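Local coordinates for protein superoxide dismutase (PDB 1MA1) that converts superoxide radicals into hydrogen peroxide and dioxygen, using one iron ion in each subunit of a homotetramer, at residues A[114-119]-A[144-149]. Sequence-based numbering, arbitrary orientation.
Sequences ERFRKE and LFIMQV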
loop_
_atom_site.group_PDB
_atom_site.type_symbol
_atom_site.label_atom_id
_atom_site.label_comp_id
_atom_site.label_asym_id
_atom_site.label_seq_id
_atom_site.Cartn_x
_atom_site.Cartn_y
_atom_site.Cartn_z
ATOM N N GLU A 114 -9.589 -28.780 9.029
ATOM C CA GLU A 114 -10.311 -28.413 7.819
ATOM C C GLU A 114 -10.547 -26.914 7.771
ATOM O O GLU A 114 -10.261 -26.259 6.762
ATOM C CB GLU A 114 -11.651 -29.122 7.770
ATOM C CG GLU A 114 -11.613 -30.506 7.189
ATOM C CD GLU A 114 -10.907 -31.514 8.061
ATOM O OE1 GLU A 114 -10.940 -31.361 9.310
ATOM O OE2 GLU A 114 -10.340 -32.476 7.487
ATOM N N ARG A 115 -11.079 -26.377 8.865
ATOM C CA ARG A 115 -11.359 -24.949 8.937
ATOM C C ARG A 115 -10.080 -24.163 8.623
ATOM O O ARG A 115 -10.073 -23.279 7.756
ATOM C CB ARG A 115 -11.872 -24.587 10.340
ATOM C CG ARG A 115 -12.256 -23.123 10.535
ATOM C CD ARG A 115 -13.474 -22.776 9.751
ATOM N NE ARG A 115 -13.818 -21.373 9.892
ATOM C CZ ARG A 115 -14.831 -20.812 9.248
ATOM N NH1 ARG A 115 -15.589 -21.546 8.437
ATOM N NH2 ARG A 115 -15.069 -19.516 9.380
ATOM N N PHE A 116 -9.002 -24.498 9.328
ATOM C CA PHE A 116 -7.704 -23.886 9.076
ATOM C C PHE A 116 -7.318 -23.952 7.610
ATOM O O PHE A 116 -7.023 -22.933 6.990
ATOM C CB PHE A 116 -6.593 -24.560 9.888
ATOM C CG PHE A 116 -5.220 -24.185 9.429
ATOM C CD1 PHE A 116 -4.744 -22.887 9.598
ATOM C CD2 PHE A 116 -4.426 -25.109 8.763
ATOM C CE1 PHE A 116 -3.503 -22.513 9.112
ATOM C CE2 PHE A 116 -3.167 -24.753 8.262
ATOM C CZ PHE A 116 -2.705 -23.452 8.438
ATOM N N ARG A 117 -7.306 -25.168 7.078
ATOM C CA ARG A 117 -6.885 -25.431 5.715
ATOM C C ARG A 117 -7.669 -24.522 4.789
ATOM O O ARG A 117 -7.127 -23.991 3.823
ATOM C CB ARG A 117 -7.166 -26.896 5.384
ATOM C CG ARG A 117 -6.571 -27.426 4.102
ATOM C CD ARG A 117 -6.996 -28.869 3.971
ATOM N NE ARG A 117 -6.378 -29.545 2.834
ATOM C CZ ARG A 117 -6.716 -29.361 1.555
ATOM N NH1 ARG A 117 -7.697 -28.513 1.227
ATOM N NH2 ARG A 117 -6.045 -30.011 0.597
ATOM N N LYS A 118 -8.944 -24.332 5.102
ATOM C CA LYS A 118 -9.835 -23.599 4.220
ATOM C C LYS A 118 -9.574 -22.102 4.314
ATOM O O LYS A 118 -9.453 -21.422 3.299
ATOM C CB LYS A 118 -11.286 -23.887 4.597
ATOM C CG LYS A 118 -12.311 -23.145 3.753
ATOM C CD LYS A 118 -13.657 -23.175 4.454
ATOM C CE LYS A 118 -14.738 -22.520 3.625
ATOM N NZ LYS A 118 -16.007 -22.504 4.380
ATOM N N GLU A 119 -9.489 -21.597 5.542
ATOM C CA GLU A 119 -9.195 -20.190 5.756
ATOM C C GLU A 119 -7.842 -19.818 5.149
ATOM O O GLU A 119 -7.727 -18.806 4.449
ATOM C CB GLU A 119 -9.210 -19.858 7.253
ATOM C CG GLU A 119 -10.594 -19.659 7.830
ATOM C CD GLU A 119 -10.566 -19.185 9.274
ATOM O OE1 GLU A 119 -9.593 -18.487 9.635
ATOM O OE2 GLU A 119 -11.514 -19.492 10.045
ATOM N N LEU A 144 -2.902 -18.592 17.181
ATOM C CA LEU A 144 -2.418 -18.591 15.807
ATOM C C LEU A 144 -3.156 -17.542 14.997
ATOM O O LEU A 144 -4.379 -17.456 15.056
ATOM C CB LEU A 144 -2.609 -19.966 15.156
ATOM C CG LEU A 144 -1.784 -21.130 15.740
ATOM C CD1 LEU A 144 -2.299 -22.448 15.173
ATOM C CD2 LEU A 144 -0.269 -20.927 15.450
ATOM N N PHE A 145 -2.406 -16.738 14.249
ATOM C CA PHE A 145 -2.962 -15.767 13.302
ATOM C C PHE A 145 -2.561 -16.158 11.884
ATOM O O PHE A 145 -1.466 -16.663 11.653
ATOM C CB PHE A 145 -2.420 -14.355 13.571
ATOM C CG PHE A 145 -2.969 -13.698 14.808
ATOM C CD1 PHE A 145 -2.387 -12.533 15.298
ATOM C CD2 PHE A 145 -4.074 -14.222 15.471
ATOM C CE1 PHE A 145 -2.892 -11.899 16.432
ATOM C CE2 PHE A 145 -4.598 -13.591 16.617
ATOM C CZ PHE A 145 -4.004 -12.430 17.095
ATOM N N ILE A 146 -3.440 -15.895 10.932
ATOM C CA ILE A 146 -3.030 -15.866 9.534
ATOM C C ILE A 146 -2.849 -14.410 9.083
ATOM O O ILE A 146 -3.660 -13.543 9.413
ATOM C CB ILE A 146 -4.087 -16.578 8.648
ATOM C CG1 ILE A 146 -4.297 -18.011 9.157
ATOM C CG2 ILE A 146 -3.653 -16.563 7.174
ATOM C CD1 ILE A 146 -5.300 -18.823 8.337
ATOM N N MET A 147 -1.786 -14.124 8.344
ATOM C CA MET A 147 -1.749 -12.845 7.635
ATOM C C MET A 147 -1.661 -12.984 6.125
ATOM O O MET A 147 -1.073 -13.939 5.608
ATOM C CB MET A 147 -0.616 -11.924 8.168
ATOM C CG MET A 147 0.603 -12.610 8.761
ATOM S SD MET A 147 1.917 -11.493 9.417
ATOM C CE MET A 147 1.242 -11.145 10.872
ATOM N N GLN A 148 -2.276 -12.045 5.416
ATOM C CA GLN A 148 -2.212 -12.054 3.960
ATOM C C GLN A 148 -1.280 -10.952 3.520
ATOM O O GLN A 148 -1.641 -9.793 3.578
ATOM C CB GLN A 148 -3.591 -11.823 3.360
ATOM C CG GLN A 148 -3.621 -11.972 1.870
ATOM C CD GLN A 148 -4.902 -11.469 1.278
ATOM O OE1 GLN A 148 -5.125 -10.253 1.186
ATOM N NE2 GLN A 148 -5.771 -12.399 0.878
ATOM N N VAL A 149 -0.076 -11.321 3.097
ATOM C CA VAL A 149 0.941 -10.355 2.736
ATOM C C VAL A 149 0.832 -10.020 1.260
ATOM O O VAL A 149 0.866 -10.917 0.429
ATOM C CB VAL A 149 2.325 -10.911 2.965
ATOM C CG1 VAL A 149 3.363 -9.854 2.549
ATOM C CG2 VAL A 149 2.462 -11.356 4.430
#
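Ile146 of the strand reaches the helix with a single methyl group. Its CD1 lies 4.2 Å from CE1 of the Phe116 ring and 4.2 Å from CB of Glu119. The methyl therefore sits between two side chains about one helical turn apart. CG1 stands anti to the carbonyl carbon of Ile146 (chi1 -56°), and CD1 continues the chain in an extended line. The extended chain makes up for the distance between the backbones: CA of Glu119 and CA of Ile146, the nearest pair, are 8.4 Å apart. CD1 meets the ring obliquely.

The Phe116 side is the tightly packed one. CG of Phe116 is anti to the backbone N (chi1 167°), which swings the ring from the helix toward the strand. Phe110 of helix 100-110 meets this ring edge-to-face. Ile106 of the same helix, Leu135 of strand 131-138 and Trp194 of helix 194-202 also pack on it. Through Ile146, helix 113-125 packs on strand 143-150, an outer strand of the antiparallel sheet within this chain, in the C-terminal domain of the iron/manganese superoxide dismutase fold.

The Glu119 side is looser and polar. Glu119 offers Ile146 only its CB, while the extended chain carries the carboxylate to Arg115. Arg115 NE and Glu119 OE2 are 3.0 Å apart in a salt bridge, but the hydrogen bond is weak, bent to 130° at the hydrogen. OE1 forms a salt bridge with Arg56 of the second subunit, whose Leu68 packs on Ile146. Lys118, farther round the helix, is exposed.

The contact between helix and strand is purely apolar and small, burying 128 Å² in all. The two arginines probably stabilise the charged form of the buried Glu119, so one residue lends its CB to the hydrophobic packing and its carboxylate to the subunit interface.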